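Local coordinates for histidine triad (HIT) protein (Marinobacter aquaeolei, PDB 3OHE) that probably hydrolyses or transfers nucleotidyl or related phosphate groups, as histidine triad family members do, and binds calcium ions, at residues G17-C22 with L59-A64; G68-E71 with K77-V80; N30-V35 with G106-K111. All coordinates share one frame; numbering follows the deposited sequence.

Contact 1 of 3, residues G17-C22 with L59-A64; sequences GESRLC and LFESSA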
loop_
_atom_site.group_PDB
_atom_site.type_symbol
_atom_site.label_atom_id
_atom_site.label_comp_id
_atom_site.label_asym_id
_atom_site.label_seq_id
_atom_site.Cartn_x
_atom_site.Cartn_y
_atom_site.Cartn_z
ATOM N N GLY A 17 18.293 -7.221 -7.337
ATOM C CA GLY A 17 18.262 -8.671 -7.482
ATOM C C GLY A 17 16.893 -9.124 -7.925
ATOM O O GLY A 17 16.094 -8.312 -8.448
ATOM N N GLU A 18 16.651 -10.416 -7.742
ATOM C CA GLU A 18 15.421 -11.060 -8.198
ATOM C C GLU A 18 14.888 -11.961 -7.098
ATOM O O GLU A 18 15.619 -12.827 -6.592
ATOM C CB GLU A 18 15.709 -11.967 -9.412
ATOM C CG GLU A 18 16.295 -11.235 -10.587
ATOM C CD GLU A 18 16.751 -12.125 -11.736
ATOM O OE1 GLU A 18 16.955 -13.336 -11.524
ATOM O OE2 GLU A 18 16.915 -11.552 -12.835
ATOM N N SER A 19 13.620 -11.806 -6.779
ATOM C CA SER A 19 12.927 -12.806 -5.976
ATOM C C SER A 19 12.333 -13.858 -6.927
ATOM O O SER A 19 12.454 -13.745 -8.157
ATOM C CB SER A 19 11.840 -12.157 -5.166
ATOM O OG SER A 19 10.859 -11.583 -6.004
ATOM N N ARG A 20 11.632 -14.839 -6.376
ATOM C CA ARG A 20 11.003 -15.855 -7.200
ATOM C C ARG A 20 10.042 -15.220 -8.198
ATOM O O ARG A 20 10.061 -15.564 -9.390
ATOM C CB ARG A 20 10.297 -16.893 -6.337
ATOM C CG ARG A 20 9.951 -18.178 -7.098
ATOM C CD ARG A 20 9.391 -19.271 -6.217
ATOM N NE ARG A 20 10.394 -19.646 -5.213
ATOM C CZ ARG A 20 10.192 -20.551 -4.268
ATOM N NH1 ARG A 20 9.021 -21.161 -4.173
ATOM N NH2 ARG A 20 11.152 -20.800 -3.379
ATOM N N LEU A 21 9.244 -14.246 -7.749
ATOM C CA LEU A 21 8.250 -13.622 -8.615
ATOM C C LEU A 21 8.643 -12.256 -9.201
ATOM O O LEU A 21 8.093 -11.884 -10.244
ATOM C CB LEU A 21 6.944 -13.476 -7.798
ATOM C CG LEU A 21 5.734 -12.818 -8.487
ATOM C CD1 LEU A 21 5.277 -13.671 -9.665
ATOM C CD2 LEU A 21 4.616 -12.614 -7.467
ATOM N N CYS A 22 9.527 -11.522 -8.531
ATOM C CA CYS A 22 9.676 -10.090 -8.779
ATOM C C CYS A 22 11.084 -9.641 -9.092
ATOM O O CYS A 22 12.084 -10.171 -8.568
ATOM C CB CYS A 22 9.243 -9.266 -7.557
ATOM S SG CYS A 22 7.532 -9.527 -7.025
ATOM N N LEU A 59 2.446 -11.342 -1.579
ATOM C CA LEU A 59 2.280 -11.065 -0.163
ATOM C C LEU A 59 3.405 -11.665 0.664
ATOM O O LEU A 59 3.975 -11.020 1.549
ATOM C CB LEU A 59 0.918 -11.601 0.314
ATOM C CG LEU A 59 0.681 -11.634 1.819
ATOM C CD1 LEU A 59 0.634 -10.229 2.421
ATOM C CD2 LEU A 59 -0.638 -12.445 2.122
ATOM N N PHE A 60 3.726 -12.934 0.411
ATOM C CA PHE A 60 4.831 -13.598 1.137
ATOM C C PHE A 60 6.116 -12.772 0.981
ATOM O O PHE A 60 6.812 -12.481 1.968
ATOM C CB PHE A 60 5.053 -15.037 0.629
ATOM C CG PHE A 60 6.312 -15.629 1.122
ATOM C CD1 PHE A 60 6.424 -16.088 2.410
ATOM C CD2 PHE A 60 7.461 -15.606 0.329
ATOM C CE1 PHE A 60 7.652 -16.617 2.862
ATOM C CE2 PHE A 60 8.677 -16.106 0.782
ATOM C CZ PHE A 60 8.754 -16.591 2.061
ATOM N N GLU A 61 6.435 -12.411 -0.251
ATOM C CA GLU A 61 7.679 -11.683 -0.530
ATOM C C GLU A 61 7.657 -10.300 0.107
ATOM O O GLU A 61 8.662 -9.855 0.685
ATOM C CB GLU A 61 7.937 -11.584 -2.044
ATOM C CG GLU A 61 8.193 -12.972 -2.650
ATOM C CD GLU A 61 8.575 -12.956 -4.129
ATOM O OE1 GLU A 61 8.629 -11.852 -4.679
ATOM O OE2 GLU A 61 8.822 -14.044 -4.718
ATOM N N SER A 62 6.549 -9.593 -0.011
ATOM C CA SER A 62 6.412 -8.242 0.528
ATOM C C SER A 62 6.532 -8.236 2.042
ATOM O O SER A 62 7.234 -7.395 2.620
ATOM C CB SER A 62 5.073 -7.656 0.124
ATOM O OG SER A 62 4.880 -6.370 0.684
ATOM N N SER A 63 5.827 -9.162 2.702
ATOM C CA SER A 63 5.906 -9.248 4.160
ATOM C C SER A 63 7.303 -9.604 4.626
ATOM O O SER A 63 7.793 -9.062 5.637
ATOM C CB SER A 63 4.894 -10.239 4.687
ATOM O OG SER A 63 3.611 -9.640 4.674
ATOM N N ALA A 64 7.997 -10.502 3.944
ATOM C CA ALA A 64 9.355 -10.907 4.318
ATOM C C ALA A 64 10.315 -9.731 4.089
ATOM O O ALA A 64 11.173 -9.408 4.931
ATOM C CB ALA A 64 9.802 -12.158 3.531
#
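Ser19 and Glu61 carry this contact through hydrogen bonds, with the carboxylate of Glu61 reaching from its helix into the turn at 19-21, which follows strand 13-18. Ser19 OG donates to Glu61 OE1 at 2.6 Å, meeting the oxygen from above the carboxylate plane. The other oxygen, Glu61 OE2, uses its syn lone pair to accept from Leu21 N at 3.1 Å. Within the turn, Ser19 OG also accepts from Cys22 N at 2.9 Å, forming an ST motif. A serine suits this place because its short hydroxyl can accept from its own turn while donating to the glutamate. Glu61 is long enough to reach the turn: beyond CG its chain runs extended (chi2 -175°), carrying the acid to the backbone.

As for charge, Arg57 on the same helix forms a salt bridge with Glu61 OE2, probably steadying the carboxylate as an anion where it meets the turn. The side chain of Arg20 turns elsewhere, its NE pairing with the C-terminal carboxylate of Ala137.

Van der Waals contact is slight, with Ser19 CB 3.3 Å from Glu61 OE1. The contact thus ties the hairpin turn between strands 13-18 and 22-27 to helix 52-72, which also packs on Leu21 and Cys22 through Leu58.

Contact 2 of 3, residues G68-E71 with K77-V80; sequences GMME and KMNV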
loop_
_atom_site.group_PDB
_atom_site.type_symbol
_atom_site.label_atom_id
_atom_site.label_comp_id
_atom_site.label_asym_id
_atom_site.label_seq_id
_atom_site.Cartn_x
_atom_site.Cartn_y
_atom_site.Cartn_z
ATOM N N GLY A 68 12.230 -7.686 7.180
ATOM C CA GLY A 68 13.683 -7.697 7.074
ATOM C C GLY A 68 14.280 -6.303 6.921
ATOM O O GLY A 68 15.331 -6.018 7.532
HETATM N N MSE A 69 13.658 -5.431 6.120
HETATM C CA MSE A 69 14.135 -4.056 5.990
HETATM C C MSE A 69 14.027 -3.291 7.290
HETATM O O MSE A 69 14.892 -2.477 7.620
HETATM C CB MSE A 69 13.334 -3.329 4.914
HETATM C CG MSE A 69 13.616 -3.723 3.501
HETATM SE SE MSE A 69 12.608 -2.730 2.190
HETATM C CE MSE A 69 13.524 -1.006 2.289
HETATM N N MSE A 70 12.962 -3.547 8.054
HETATM C CA MSE A 70 12.817 -2.855 9.318
HETATM C C MSE A 70 13.999 -3.104 10.233
HETATM O O MSE A 70 14.524 -2.152 10.859
HETATM C CB MSE A 70 11.512 -3.245 9.977
HETATM C CG MSE A 70 10.332 -2.557 9.416
HETATM SE SE MSE A 70 10.264 -0.663 10.008
HETATM C CE MSE A 70 9.762 -0.978 11.883
ATOM N N GLU A 71 14.443 -4.366 10.322
ATOM C CA GLU A 71 15.588 -4.674 11.184
ATOM C C GLU A 71 16.899 -4.171 10.552
ATOM O O GLU A 71 17.754 -3.603 11.237
ATOM C CB GLU A 71 15.622 -6.151 11.532
ATOM C CG GLU A 71 16.643 -6.460 12.632
ATOM C CD GLU A 71 16.259 -6.069 14.054
ATOM O OE1 GLU A 71 15.103 -5.630 14.312
ATOM O OE2 GLU A 71 17.129 -6.232 14.950
ATOM N N LYS A 77 8.869 2.724 11.247
ATOM C CA LYS A 77 7.587 2.353 10.667
ATOM C C LYS A 77 7.821 2.034 9.192
ATOM O O LYS A 77 8.600 2.684 8.553
ATOM C CB LYS A 77 6.595 3.504 10.798
ATOM C CG LYS A 77 5.168 3.181 10.419
ATOM C CD LYS A 77 4.499 2.178 11.375
ATOM C CE LYS A 77 3.108 1.671 10.882
ATOM N NZ LYS A 77 3.198 1.048 9.509
HETATM N N MSE A 78 7.107 1.021 8.690
HETATM C CA MSE A 78 7.079 0.788 7.251
HETATM C C MSE A 78 5.948 1.496 6.578
HETATM O O MSE A 78 4.879 1.685 7.159
HETATM C CB MSE A 78 6.941 -0.708 6.925
HETATM C CG MSE A 78 8.142 -1.512 7.311
HETATM SE SE MSE A 78 9.806 -1.005 6.411
HETATM C CE MSE A 78 9.465 -1.270 4.567
ATOM N N ASN A 79 6.191 1.881 5.332
ATOM C CA ASN A 79 5.110 2.340 4.440
ATOM C C ASN A 79 5.149 1.438 3.191
ATOM O O ASN A 79 6.203 1.305 2.557
ATOM C CB ASN A 79 5.294 3.784 4.029
ATOM C CG ASN A 79 5.083 4.827 5.135
ATOM O OD1 ASN A 79 5.255 6.019 4.815
ATOM N ND2 ASN A 79 4.705 4.449 6.349
ATOM N N VAL A 80 4.022 0.801 2.882
ATOM C CA VAL A 80 3.904 -0.114 1.767
ATOM C C VAL A 80 2.738 0.360 0.921
ATOM O O VAL A 80 1.664 0.683 1.441
ATOM C CB VAL A 80 3.706 -1.569 2.241
ATOM C CG1 VAL A 80 3.602 -2.543 1.041
ATOM C CG2 VAL A 80 4.901 -2.016 3.116
#
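Met70 and Met78 share the larger part of this contact, the helix side chain and the strand side chain sliding past each other in opposite directions. Both, like Met69, are modelled as selenomethionine. Folding at chi2 (-74°) and again at chi3 curls the Met70 chain over the start of the strand, where Met70 SE lies 3.7 Å from Lys77 C. Its CG comes to 3.2 Å from Met78 CG, but Met78 has a second conformer, so this unusually short approach is doubtful. Methionine suits such a seam because its flexible, unbranched chain can bend to fit an uneven apolar surface.

The looser part is at Met69, whose SE stands 4.2 Å from Met78 CE, again in one conformer of the latter. On the strand's other side the chemistry turns polar. Lys77 NZ donates to Met78 O at 3.0 Å, in the carbonyl plane, and Asn79 ND2 reaches the same oxygen from above that plane at 2.9 Å. Lys77 NZ also hydrogen-bonds to Leu83 O of the second subunit and forms a salt bridge with Glu46 of that subunit.

The end of helix 52-72 thus lies against strand 77-82, the outermost of the sheet within this chain, with His94 and Val96 of adjoining strand 92-97 touching both Met69 and Met78. At Val80 the sheet runs on into the second subunit.

Contact 3 of 3, residues N30-V35 with G106-K111; sequences NTWPWV and GPVWGK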
loop_
_atom_site.group_PDB
_atom_site.type_symbol
_atom_site.label_atom_id
_atom_site.label_comp_id
_atom_site.label_asym_id
_atom_site.label_seq_id
_atom_site.Cartn_x
_atom_site.Cartn_y
_atom_site.Cartn_z
ATOM N N ASN A 30 18.233 8.451 -2.209
ATOM C CA ASN A 30 18.869 7.976 -0.999
ATOM C C ASN A 30 18.318 8.652 0.256
ATOM O O ASN A 30 18.788 8.392 1.365
ATOM C CB ASN A 30 20.392 8.049 -1.071
ATOM C CG ASN A 30 20.919 9.458 -0.987
ATOM O OD1 ASN A 30 20.200 10.375 -0.630
ATOM N ND2 ASN A 30 22.212 9.632 -1.289
ATOM N N THR A 31 17.292 9.485 0.091
ATOM C CA THR A 31 16.652 10.185 1.211
ATOM C C THR A 31 15.969 9.198 2.182
ATOM O O THR A 31 15.926 9.453 3.383
ATOM C CB THR A 31 15.660 11.248 0.688
ATOM O OG1 THR A 31 16.363 12.105 -0.218
ATOM C CG2 THR A 31 15.051 12.114 1.834
ATOM N N TRP A 32 15.435 8.092 1.661
ATOM C CA TRP A 32 14.803 7.027 2.455
ATOM C C TRP A 32 15.221 5.685 1.878
ATOM O O TRP A 32 15.369 5.601 0.670
ATOM C CB TRP A 32 13.245 7.062 2.425
ATOM C CG TRP A 32 12.628 8.322 2.831
ATOM C CD1 TRP A 32 12.247 8.697 4.100
ATOM C CD2 TRP A 32 12.358 9.431 1.998
ATOM N NE1 TRP A 32 11.735 9.947 4.079
ATOM C CE2 TRP A 32 11.782 10.438 2.821
ATOM C CE3 TRP A 32 12.460 9.654 0.614
ATOM C CZ2 TRP A 32 11.386 11.654 2.325
ATOM C CZ3 TRP A 32 12.081 10.838 0.134
ATOM C CH2 TRP A 32 11.526 11.845 0.995
ATOM N N PRO A 33 15.329 4.619 2.708
ATOM C CA PRO A 33 15.499 3.257 2.183
ATOM C C PRO A 33 14.210 2.828 1.507
ATOM O O PRO A 33 13.164 2.722 2.178
ATOM C CB PRO A 33 15.821 2.429 3.441
ATOM C CG PRO A 33 16.226 3.449 4.510
ATOM C CD PRO A 33 15.383 4.634 4.196
ATOM N N TRP A 34 14.256 2.610 0.206
ATOM C CA TRP A 34 13.029 2.493 -0.607
ATOM C C TRP A 34 13.273 1.441 -1.678
ATOM O O TRP A 34 14.097 1.625 -2.574
ATOM C CB TRP A 34 12.713 3.876 -1.169
ATOM C CG TRP A 34 11.492 4.040 -2.009
ATOM C CD1 TRP A 34 10.682 3.107 -2.544
ATOM C CD2 TRP A 34 10.987 5.303 -2.418
ATOM N NE1 TRP A 34 9.676 3.722 -3.269
ATOM C CE2 TRP A 34 9.861 5.082 -3.222
ATOM C CE3 TRP A 34 11.422 6.618 -2.226
ATOM C CZ2 TRP A 34 9.151 6.148 -3.793
ATOM C CZ3 TRP A 34 10.713 7.650 -2.781
ATOM C CH2 TRP A 34 9.596 7.414 -3.546
ATOM N N VAL A 35 12.569 0.314 -1.534
ATOM C CA VAL A 35 12.714 -0.845 -2.425
ATOM C C VAL A 35 11.351 -1.139 -3.066
ATOM O O VAL A 35 10.305 -1.100 -2.377
ATOM C CB VAL A 35 13.244 -2.056 -1.647
ATOM C CG1 VAL A 35 13.242 -3.329 -2.506
ATOM C CG2 VAL A 35 14.659 -1.770 -1.105
ATOM N N GLY A 106 4.191 12.798 7.289
ATOM C CA GLY A 106 3.532 12.677 6.012
ATOM C C GLY A 106 4.147 11.653 5.064
ATOM O O GLY A 106 5.188 11.061 5.372
ATOM N N PRO A 107 3.521 11.453 3.894
ATOM C CA PRO A 107 4.046 10.539 2.903
ATOM C C PRO A 107 5.290 11.117 2.227
ATOM O O PRO A 107 5.499 12.345 2.225
ATOM C CB PRO A 107 2.896 10.412 1.902
ATOM C CG PRO A 107 2.072 11.684 2.077
ATOM C CD PRO A 107 2.229 12.077 3.480
ATOM N N VAL A 108 6.107 10.243 1.653
ATOM C CA VAL A 108 7.327 10.680 1.012
ATOM C C VAL A 108 7.128 11.194 -0.398
ATOM O O VAL A 108 7.916 12.051 -0.852
ATOM C CB VAL A 108 8.419 9.573 1.012
ATOM C CG1 VAL A 108 8.675 9.038 2.437
ATOM C CG2 VAL A 108 8.125 8.470 0.009
ATOM N N TRP A 109 6.131 10.704 -1.136
ATOM C CA TRP A 109 6.070 10.946 -2.601
ATOM C C TRP A 109 5.838 12.423 -2.987
ATOM O O TRP A 109 4.755 12.930 -2.725
ATOM C CB TRP A 109 4.989 10.058 -3.258
ATOM C CG TRP A 109 5.137 8.592 -2.982
ATOM C CD1 TRP A 109 5.968 7.706 -3.613
ATOM C CD2 TRP A 109 4.427 7.838 -1.996
ATOM N NE1 TRP A 109 5.832 6.451 -3.067
ATOM C CE2 TRP A 109 4.878 6.505 -2.082
ATOM C CE3 TRP A 109 3.442 8.156 -1.055
ATOM C CZ2 TRP A 109 4.399 5.510 -1.255
ATOM C CZ3 TRP A 109 2.948 7.149 -0.254
ATOM C CH2 TRP A 109 3.438 5.850 -0.347
ATOM N N GLY A 110 6.841 13.096 -3.588
ATOM C CA GLY A 110 6.733 14.507 -3.996
ATOM C C GLY A 110 7.082 15.526 -2.924
ATOM O O GLY A 110 6.900 16.726 -3.139
ATOM N N LYS A 111 7.587 15.081 -1.772
ATOM C CA LYS A 111 8.034 16.001 -0.715
ATOM C C LYS A 111 9.197 16.914 -1.167
ATOM O O LYS A 111 9.187 18.122 -0.903
ATOM C CB LYS A 111 8.455 15.233 0.551
ATOM C CG LYS A 111 9.068 16.102 1.675
ATOM C CD LYS A 111 8.020 16.936 2.416
ATOM C CE LYS A 111 8.688 17.812 3.473
ATOM N NZ LYS A 111 7.737 18.355 4.496
#
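Val108 turns its two methyls to two different indoles: with chi1 at -54°, CG1 stands anti to the carbonyl carbon and reaches Trp32, while CG2, between backbone N and carbonyl carbon, reaches Trp34. Trp34 holds its CG anti to the backbone N (chi1 -179°), which carries its six-membered ring toward the loop 106-111.

Val108 CG1 sits over the face of Trp32, 3.6 Å from the centroid of the five-membered ring and nearly on its normal, a CH-pi contact. Thr31 CG2 lies against the opposite face, offset toward the rim. Val108 CG2 makes a longer CH-pi contact, 4.3 Å from the centroid of the six-membered ring of Trp34. The branched valine thus fills the space between two broad rings with little flexible chain to order. Replacing Trp32 by alanine would strip the aromatic face from Val108 CG1 and is likely to open a gap beside it, with Thr31 CG2 also losing its ring.

In the conformer described, Trp109 meets Trp34 obliquely, the planes at 82°. The polar end of Trp34 turns elsewhere, NE1 bonding to His93 ND1.

No hydrogen bond crosses between the two segments; apolar, CH-pi and oblique aromatic contacts join them. The bond from Trp34, with the edge-to-face contact of Trp109, probably limits how the His93 ring can turn, coupling this cluster to strand 92-97, whose His93 and His94 probably belong to the family's namesake histidine motif.

Contacts 1 and 2 both use helix 52-72 and touch each other through Ser62 and Val80, yet their chemistry differs: contact 1 is a buried carboxylate gripping a hairpin turn, contact 2 an apolar seam against the strand at the other end of the chain's own sheet. Contact 3 starts from the central strand 34-39 and, across the chain's centre from contact 1, holds a long loop by aromatic faces. It meets contact 2 where Met69 CE packs on Val35 CG2 at 3.7 Å. All three are largely buried, although Arg20 in contact 1 is exposed. All three also border the second subunit, most extensively contact 2, where the sheet continues across the interface.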